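Local coordinates for DUF2787 domain-containing protein (Vibrio cholerae, PDB 2V1L), which is of unknown function but is encoded on a Vibrio pathogenicity island and shares structural homology with human p32, at residues E40-A52 against P59-W72. Residues are numbered along the deposited sequence; the frame is centred on the assembly and turned at random.
Sequences EVVMNFRDSSYSA and PVEIALSQSSDGQW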
ATOM      1  N   GLU A  40     -11.992  11.308   0.880  1.00 52.34           N
ATOM      2  CA  GLU A  40     -10.828  11.017   0.029  1.00 52.47           C
ATOM      3  C   GLU A  40      -9.521  11.388   0.717  1.00 51.38           C
ATOM      4  O   GLU A  40      -9.277  12.566   0.965  1.00 51.71           O
ATOM      5  CB  GLU A  40     -10.944  11.747  -1.315  1.00 53.17           C
ATOM      6  CG  GLU A  40      -9.776  11.527  -2.275  1.00 55.65           C
ATOM      7  CD  GLU A  40      -9.510  12.741  -3.173  1.00 59.26           C
ATOM      8  OE1 GLU A  40     -10.449  13.182  -3.888  1.00 59.15           O
ATOM      9  OE2 GLU A  40      -8.357  13.245  -3.163  1.00 59.85           O
ATOM     10  N   VAL A  41      -8.682  10.382   0.991  1.00 49.72           N
ATOM     11  CA  VAL A  41      -7.430  10.556   1.741  1.00 48.17           C
ATOM     12  C   VAL A  41      -6.228   9.756   1.162  1.00 46.84           C
ATOM     13  O   VAL A  41      -6.395   8.676   0.595  1.00 46.48           O
ATOM     14  CB  VAL A  41      -7.649  10.214   3.259  1.00 48.52           C
ATOM     15  CG1 VAL A  41      -7.438   8.737   3.561  1.00 47.99           C
ATOM     16  CG2 VAL A  41      -6.758  11.041   4.130  1.00 48.79           C
ATOM     17  N   VAL A  42      -5.030  10.309   1.315  1.00 44.94           N
ATOM     18  CA  VAL A  42      -3.804   9.675   0.851  1.00 43.75           C
ATOM     19  C   VAL A  42      -2.768   9.571   1.979  1.00 42.78           C
ATOM     20  O   VAL A  42      -2.368  10.575   2.565  1.00 42.40           O
ATOM     21  CB  VAL A  42      -3.199  10.421  -0.390  1.00 43.44           C
ATOM     22  CG1 VAL A  42      -1.815   9.904  -0.724  1.00 43.64           C
ATOM     23  CG2 VAL A  42      -4.106  10.272  -1.598  1.00 42.85           C
ATOM     24  N   MET A  43      -2.325   8.343   2.255  1.00 41.91           N
ATOM     25  CA  MET A  43      -1.270   8.081   3.242  1.00 40.82           C
ATOM     26  C   MET A  43       0.062   7.811   2.522  1.00 39.71           C
ATOM     27  O   MET A  43       0.098   7.082   1.525  1.00 39.18           O
ATOM     28  CB  MET A  43      -1.630   6.861   4.107  1.00 40.84           C
ATOM     29  CG  MET A  43      -2.910   6.949   4.923  1.00 41.62           C
ATOM     30  SD  MET A  43      -3.231   5.434   5.876  1.00 42.21           S
ATOM     31  CE  MET A  43      -4.822   5.794   6.605  1.00 40.50           C
ATOM     32  N   ASN A  44       1.145   8.381   3.030  1.00 38.02           N
ATOM     33  CA  ASN A  44       2.483   8.087   2.527  1.00 37.69           C
ATOM     34  C   ASN A  44       3.382   7.570   3.647  1.00 36.94           C
ATOM     35  O   ASN A  44       3.380   8.132   4.744  1.00 36.67           O
ATOM     36  CB  ASN A  44       3.130   9.312   1.879  1.00 37.71           C
ATOM     37  CG  ASN A  44       2.489   9.669   0.556  1.00 39.75           C
ATOM     38  OD1 ASN A  44       1.470  10.360   0.523  1.00 40.93           O
ATOM     39  ND2 ASN A  44       3.068   9.180  -0.541  1.00 37.99           N
ATOM     40  N   PHE A  45       4.131   6.503   3.366  1.00 35.18           N
ATOM     41  CA  PHE A  45       5.086   5.937   4.319  1.00 33.57           C
ATOM     42  C   PHE A  45       6.438   6.086   3.649  1.00 33.83           C
ATOM     43  O   PHE A  45       6.637   5.564   2.533  1.00 33.03           O
ATOM     44  CB  PHE A  45       4.768   4.446   4.623  1.00 32.02           C
ATOM     45  CG  PHE A  45       3.399   4.206   5.198  1.00 30.65           C
ATOM     46  CD1 PHE A  45       3.247   3.838   6.539  1.00 28.88           C
ATOM     47  CD2 PHE A  45       2.250   4.343   4.413  1.00 28.55           C
ATOM     48  CE1 PHE A  45       1.999   3.612   7.070  1.00 24.90           C
ATOM     49  CE2 PHE A  45       0.982   4.141   4.946  1.00 26.93           C
ATOM     50  CZ  PHE A  45       0.847   3.782   6.278  1.00 28.73           C
ATOM     51  N   ARG A  46       7.357   6.811   4.294  1.00 34.44           N
ATOM     52  CA  ARG A  46       8.701   7.016   3.744  1.00 36.17           C
ATOM     53  C   ARG A  46       9.841   6.750   4.745  1.00 35.76           C
ATOM     54  O   ARG A  46       9.761   7.142   5.895  1.00 35.10           O
ATOM     55  CB  ARG A  46       8.844   8.423   3.122  1.00 36.31           C
ATOM     56  CG  ARG A  46       7.989   8.654   1.839  1.00 38.56           C
ATOM     57  CD  ARG A  46       8.207  10.064   1.202  1.00 39.65           C
ATOM     58  NE  ARG A  46       7.250  11.050   1.729  1.00 46.99           N
ATOM     59  CZ  ARG A  46       6.196  11.540   1.071  1.00 48.99           C
ATOM     60  NH1 ARG A  46       5.950  11.175  -0.180  1.00 51.23           N
ATOM     61  NH2 ARG A  46       5.381  12.411   1.666  1.00 49.17           N
ATOM     62  N   ASP A  47      10.869   6.047   4.271  1.00 35.84           N
ATOM     63  CA  ASP A  47      12.151   5.925   4.935  1.00 36.52           C
ATOM     64  C   ASP A  47      13.044   7.045   4.353  1.00 37.44           C
ATOM     65  O   ASP A  47      13.502   6.974   3.211  1.00 36.98           O
ATOM     66  CB  ASP A  47      12.747   4.514   4.711  1.00 35.73           C
ATOM     67  CG  ASP A  47      14.255   4.445   4.978  1.00 35.67           C
ATOM     68  OD1 ASP A  47      14.815   5.410   5.523  1.00 36.41           O
ATOM     69  OD2 ASP A  47      14.915   3.434   4.625  1.00 32.36           O
ATOM     70  N   SER A  48      13.299   8.082   5.150  1.00 38.71           N
ATOM     71  CA  SER A  48      14.057   9.242   4.654  1.00 39.44           C
ATOM     72  C   SER A  48      15.468   8.873   4.193  1.00 39.28           C
ATOM     73  O   SER A  48      16.077   9.628   3.443  1.00 40.31           O
ATOM     74  CB  SER A  48      14.107  10.347   5.701  1.00 39.98           C
ATOM     75  OG  SER A  48      15.169  10.098   6.618  1.00 42.75           O
ATOM     76  N   SER A  49      15.975   7.706   4.603  1.00 38.79           N
ATOM     77  CA  SER A  49      17.314   7.263   4.187  1.00 38.29           C
ATOM     78  C   SER A  49      17.380   6.502   2.841  1.00 38.15           C
ATOM     79  O   SER A  49      18.474   6.300   2.300  1.00 37.58           O
ATOM     80  CB  SER A  49      17.980   6.423   5.303  1.00 39.06           C
ATOM     81  OG  SER A  49      17.339   5.158   5.470  1.00 37.71           O
ATOM     82  N   TYR A  50      16.220   6.091   2.310  1.00 38.40           N
ATOM     83  CA  TYR A  50      16.159   5.227   1.121  1.00 38.48           C
ATOM     84  C   TYR A  50      16.814   5.881  -0.079  1.00 39.59           C
ATOM     85  O   TYR A  50      16.406   6.959  -0.488  1.00 39.79           O
ATOM     86  CB  TYR A  50      14.705   4.823   0.782  1.00 37.36           C
ATOM     87  CG  TYR A  50      14.575   3.980  -0.475  1.00 35.35           C
ATOM     88  CD1 TYR A  50      15.218   2.752  -0.585  1.00 34.22           C
ATOM     89  CD2 TYR A  50      13.810   4.420  -1.554  1.00 35.00           C
ATOM     90  CE1 TYR A  50      15.106   1.984  -1.738  1.00 34.52           C
ATOM     91  CE2 TYR A  50      13.689   3.652  -2.721  1.00 32.77           C
ATOM     92  CZ  TYR A  50      14.341   2.448  -2.802  1.00 34.67           C
ATOM     93  OH  TYR A  50      14.229   1.697  -3.947  1.00 34.53           O
ATOM     94  N   SER A  51      17.827   5.232  -0.635  1.00 41.02           N
ATOM     95  CA  SER A  51      18.518   5.773  -1.797  1.00 43.09           C
ATOM     96  C   SER A  51      18.699   4.697  -2.858  1.00 44.48           C
ATOM     97  O   SER A  51      18.506   3.507  -2.586  1.00 44.95           O
ATOM     98  CB  SER A  51      19.877   6.378  -1.398  1.00 43.15           C
ATOM     99  OG  SER A  51      20.918   5.407  -1.496  1.00 43.92           O
ATOM    100  N   ALA A  52      19.078   5.121  -4.059  1.00 46.63           N
ATOM    101  CA  ALA A  52      19.199   4.228  -5.214  1.00 48.60           C
ATOM    102  C   ALA A  52      20.269   3.138  -5.075  1.00 50.00           C
ATOM    103  O   ALA A  52      20.088   2.025  -5.577  1.00 50.78           O
ATOM    104  CB  ALA A  52      19.410   5.042  -6.496  1.00 48.94           C
ATOM    105  N   PRO A  59       9.328   3.538  -0.476  1.00 23.65           N
ATOM    106  CA  PRO A  59       8.168   4.337  -0.057  1.00 22.79           C
ATOM    107  C   PRO A  59       6.876   3.647  -0.436  1.00 22.83           C
ATOM    108  O   PRO A  59       6.841   2.939  -1.418  1.00 22.46           O
ATOM    109  CB  PRO A  59       8.294   5.639  -0.882  1.00 22.60           C
ATOM    110  CG  PRO A  59       9.627   5.617  -1.446  1.00 23.11           C
ATOM    111  CD  PRO A  59      10.139   4.219  -1.504  1.00 22.78           C
ATOM    112  N   VAL A  60       5.811   3.877   0.323  1.00 22.19           N
ATOM    113  CA  VAL A  60       4.536   3.286   0.022  1.00 22.28           C
ATOM    114  C   VAL A  60       3.498   4.386   0.074  1.00 23.48           C
ATOM    115  O   VAL A  60       3.539   5.233   0.958  1.00 23.11           O
ATOM    116  CB  VAL A  60       4.173   2.171   1.025  1.00 22.06           C
ATOM    117  CG1 VAL A  60       2.773   1.773   0.883  1.00 20.58           C
ATOM    118  CG2 VAL A  60       5.116   0.942   0.882  1.00 21.32           C
ATOM    119  N   GLU A  61       2.570   4.352  -0.884  1.00 25.20           N
ATOM    120  CA  GLU A  61       1.382   5.207  -0.912  1.00 26.73           C
ATOM    121  C   GLU A  61       0.102   4.383  -0.905  1.00 27.74           C
ATOM    122  O   GLU A  61      -0.035   3.417  -1.663  1.00 28.19           O
ATOM    123  CB  GLU A  61       1.415   6.127  -2.151  1.00 26.58           C
ATOM    124  CG  GLU A  61       0.252   7.105  -2.215  1.00 26.96           C
ATOM    125  CD  GLU A  61       0.353   8.094  -3.368  1.00 29.07           C
ATOM    126  OE1 GLU A  61       1.373   8.810  -3.464  1.00 30.13           O
ATOM    127  OE2 GLU A  61      -0.618   8.170  -4.168  1.00 34.67           O
ATOM    128  N   ILE A  62      -0.837   4.766  -0.047  1.00 28.91           N
ATOM    129  CA  ILE A  62      -2.129   4.122   0.021  1.00 31.57           C
ATOM    130  C   ILE A  62      -3.238   5.173  -0.085  1.00 33.00           C
ATOM    131  O   ILE A  62      -3.174   6.198   0.582  1.00 33.82           O
ATOM    132  CB  ILE A  62      -2.305   3.296   1.332  1.00 31.27           C
ATOM    133  CG1 ILE A  62      -1.216   2.221   1.440  1.00 32.16           C
ATOM    134  CG2 ILE A  62      -3.723   2.681   1.368  1.00 30.94           C
ATOM    135  CD1 ILE A  62      -0.841   1.785   2.875  1.00 31.95           C
ATOM    136  N   ALA A  63      -4.254   4.902  -0.910  1.00 34.73           N
ATOM    137  CA  ALA A  63      -5.373   5.830  -1.094  1.00 36.43           C
ATOM    138  C   ALA A  63      -6.712   5.277  -0.688  1.00 37.74           C
ATOM    139  O   ALA A  63      -7.111   4.164  -1.058  1.00 37.54           O
ATOM    140  CB  ALA A  63      -5.443   6.334  -2.531  1.00 36.23           C
ATOM    141  N   LEU A  64      -7.433   6.105   0.049  1.00 40.15           N
ATOM    142  CA  LEU A  64      -8.724   5.728   0.590  1.00 43.00           C
ATOM    143  C   LEU A  64      -9.710   6.848   0.311  1.00 44.83           C
ATOM    144  O   LEU A  64      -9.353   8.025   0.351  1.00 45.28           O
ATOM    145  CB  LEU A  64      -8.611   5.520   2.113  1.00 42.70           C
ATOM    146  CG  LEU A  64      -7.482   4.671   2.712  1.00 42.22           C
ATOM    147  CD1 LEU A  64      -7.342   4.960   4.191  1.00 42.09           C
ATOM    148  CD2 LEU A  64      -7.751   3.206   2.514  1.00 40.79           C
ATOM    149  N   SER A  65     -10.951   6.480   0.038  1.00 47.63           N
ATOM    150  CA  SER A  65     -12.028   7.453  -0.045  1.00 49.89           C
ATOM    151  C   SER A  65     -13.160   7.019   0.876  1.00 51.58           C
ATOM    152  O   SER A  65     -13.359   5.821   1.104  1.00 51.83           O
ATOM    153  CB  SER A  65     -12.527   7.571  -1.476  1.00 49.59           C
ATOM    154  OG  SER A  65     -13.237   6.403  -1.835  1.00 50.91           O
ATOM    155  N   GLN A  66     -13.886   8.008   1.399  1.00 53.97           N
ATOM    156  CA  GLN A  66     -15.003   7.798   2.335  1.00 56.18           C
ATOM    157  C   GLN A  66     -16.286   7.539   1.550  1.00 57.13           C
ATOM    158  O   GLN A  66     -16.765   8.420   0.822  1.00 57.13           O
ATOM    159  CB  GLN A  66     -15.190   9.036   3.232  1.00 56.21           C
ATOM    160  CG  GLN A  66     -14.037  10.070   3.137  1.00 57.31           C
ATOM    161  CD  GLN A  66     -14.379  11.451   3.708  1.00 57.41           C
ATOM    162  OE1 GLN A  66     -14.942  11.568   4.804  1.00 59.21           O
ATOM    163  NE2 GLN A  66     -14.019  12.504   2.967  1.00 57.34           N
ATOM    164  N   SER A  67     -16.848   6.342   1.704  1.00 58.39           N
ATOM    165  CA  SER A  67     -18.044   5.951   0.954  1.00 59.95           C
ATOM    166  C   SER A  67     -19.286   6.779   1.297  1.00 61.17           C
ATOM    167  O   SER A  67     -19.282   7.571   2.253  1.00 61.76           O
ATOM    168  CB  SER A  67     -18.337   4.463   1.151  1.00 60.00           C
ATOM    169  OG  SER A  67     -19.531   4.071   0.487  1.00 60.35           O
ATOM    170  N   SER A  68     -20.335   6.589   0.495  1.00 62.26           N
ATOM    171  CA  SER A  68     -21.649   7.205   0.706  1.00 63.41           C
ATOM    172  C   SER A  68     -22.334   6.676   1.973  1.00 63.89           C
ATOM    173  O   SER A  68     -22.853   7.459   2.778  1.00 64.01           O
ATOM    174  CB  SER A  68     -22.547   6.982  -0.523  1.00 63.57           C
ATOM    175  OG  SER A  68     -22.373   5.679  -1.073  1.00 64.00           O
ATOM    176  N   ASP A  69     -22.313   5.349   2.149  1.00 64.30           N
ATOM    177  CA  ASP A  69     -22.893   4.703   3.336  1.00 64.31           C
ATOM    178  C   ASP A  69     -22.091   4.908   4.642  1.00 63.87           C
ATOM    179  O   ASP A  69     -22.575   4.564   5.720  1.00 64.25           O
ATOM    180  CB  ASP A  69     -23.181   3.210   3.075  1.00 64.67           C
ATOM    181  CG  ASP A  69     -21.931   2.410   2.684  1.00 66.02           C
ATOM    182  OD1 ASP A  69     -21.413   2.584   1.556  1.00 67.17           O
ATOM    183  OD2 ASP A  69     -21.486   1.576   3.498  1.00 67.03           O
ATOM    184  N   GLY A  70     -20.883   5.465   4.551  1.00 63.25           N
ATOM    185  CA  GLY A  70     -20.081   5.775   5.747  1.00 61.87           C
ATOM    186  C   GLY A  70     -18.718   5.100   5.858  1.00 61.10           C
ATOM    187  O   GLY A  70     -17.771   5.698   6.379  1.00 60.91           O
ATOM    188  N   GLN A  71     -18.616   3.859   5.370  1.00 60.20           N
ATOM    189  CA  GLN A  71     -17.389   3.052   5.511  1.00 59.53           C
ATOM    190  C   GLN A  71     -16.347   3.289   4.407  1.00 58.17           C
ATOM    191  O   GLN A  71     -16.711   3.498   3.251  1.00 57.95           O
ATOM    192  CB  GLN A  71     -17.724   1.555   5.624  1.00 59.53           C
ATOM    193  CG  GLN A  71     -18.109   0.857   4.326  1.00 60.30           C
ATOM    194  CD  GLN A  71     -18.206  -0.658   4.485  1.00 60.78           C
ATOM    195  OE1 GLN A  71     -18.567  -1.170   5.550  1.00 61.91           O
ATOM    196  NE2 GLN A  71     -17.887  -1.383   3.418  1.00 61.82           N
ATOM    197  N   TRP A  72     -15.063   3.218   4.781  1.00 56.62           N
ATOM    198  CA  TRP A  72     -13.938   3.585   3.904  1.00 54.70           C
ATOM    199  C   TRP A  72     -13.588   2.513   2.877  1.00 53.09           C
ATOM    200  O   TRP A  72     -13.796   1.323   3.108  1.00 52.98           O
ATOM    201  CB  TRP A  72     -12.700   3.927   4.726  1.00 55.27           C
ATOM    202  CG  TRP A  72     -12.806   5.218   5.494  1.00 56.16           C
ATOM    203  CD1 TRP A  72     -13.432   5.404   6.695  1.00 56.95           C
ATOM    204  CD2 TRP A  72     -12.260   6.498   5.127  1.00 56.62           C
ATOM    205  NE1 TRP A  72     -13.317   6.716   7.095  1.00 57.37           N
ATOM    206  CE2 TRP A  72     -12.605   7.410   6.152  1.00 56.93           C
ATOM    207  CE3 TRP A  72     -11.517   6.964   4.029  1.00 57.36           C
ATOM    208  CZ2 TRP A  72     -12.231   8.763   6.117  1.00 56.50           C
ATOM    209  CZ3 TRP A  72     -11.143   8.320   3.994  1.00 56.43           C
ATOM    210  CH2 TRP A  72     -11.501   9.197   5.034  1.00 56.66           C
TER
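V41, M43 and F45 pair with L64, I62 and V60 as neighbouring strands of an antiparallel beta sheet, the curved sheet of this p32-like fold. Each of the three pairs is closed by two backbone hydrogen bonds, so all six of these residues have both N-H and C=O satisfied across the ladder. The M43/I62 pair is representative: M43 N to I62 O measures 2.8 Å, and I62 N returns to M43 O. The backbones of V42 and N44 turn outward, to T145 and S143 beside and on strand 141-144, while those of P59 and E61 bond to the backbones of F80 and T78 on strand 72-82; both strands are therefore interior to the sheet.

The face carrying V41, M43, F45, I62 and L64 is apolar and looks toward the helices: M43 and F45 reach I24 of helix 15-29, and F45 meets F130 edge-to-face. M43, extended beyond CG (chi2 179°), sets CE 3.6 Å from L64 CD1, and F45 CE2 lies equally close to I62 CD1. V60 O sits at the edge of the F45 ring, near its plane.

On the other face, a chi1 of -177° carries E61 CG beside its own carbonyl carbon, and E61 CG lies 3.8 Å from V42 CG1. The carboxylate is shared: OE2 bonds to Y76 OH, while N44 ND2 gives E61 OE1 a weak, long bond (3.4 Å), amide and carboxylate planes 73° apart. Past the strand end, where D47 OD1 accepts S49 N in an Asx turn, the chain returns to set Y50 CD2 3.7 Å from P59 CD.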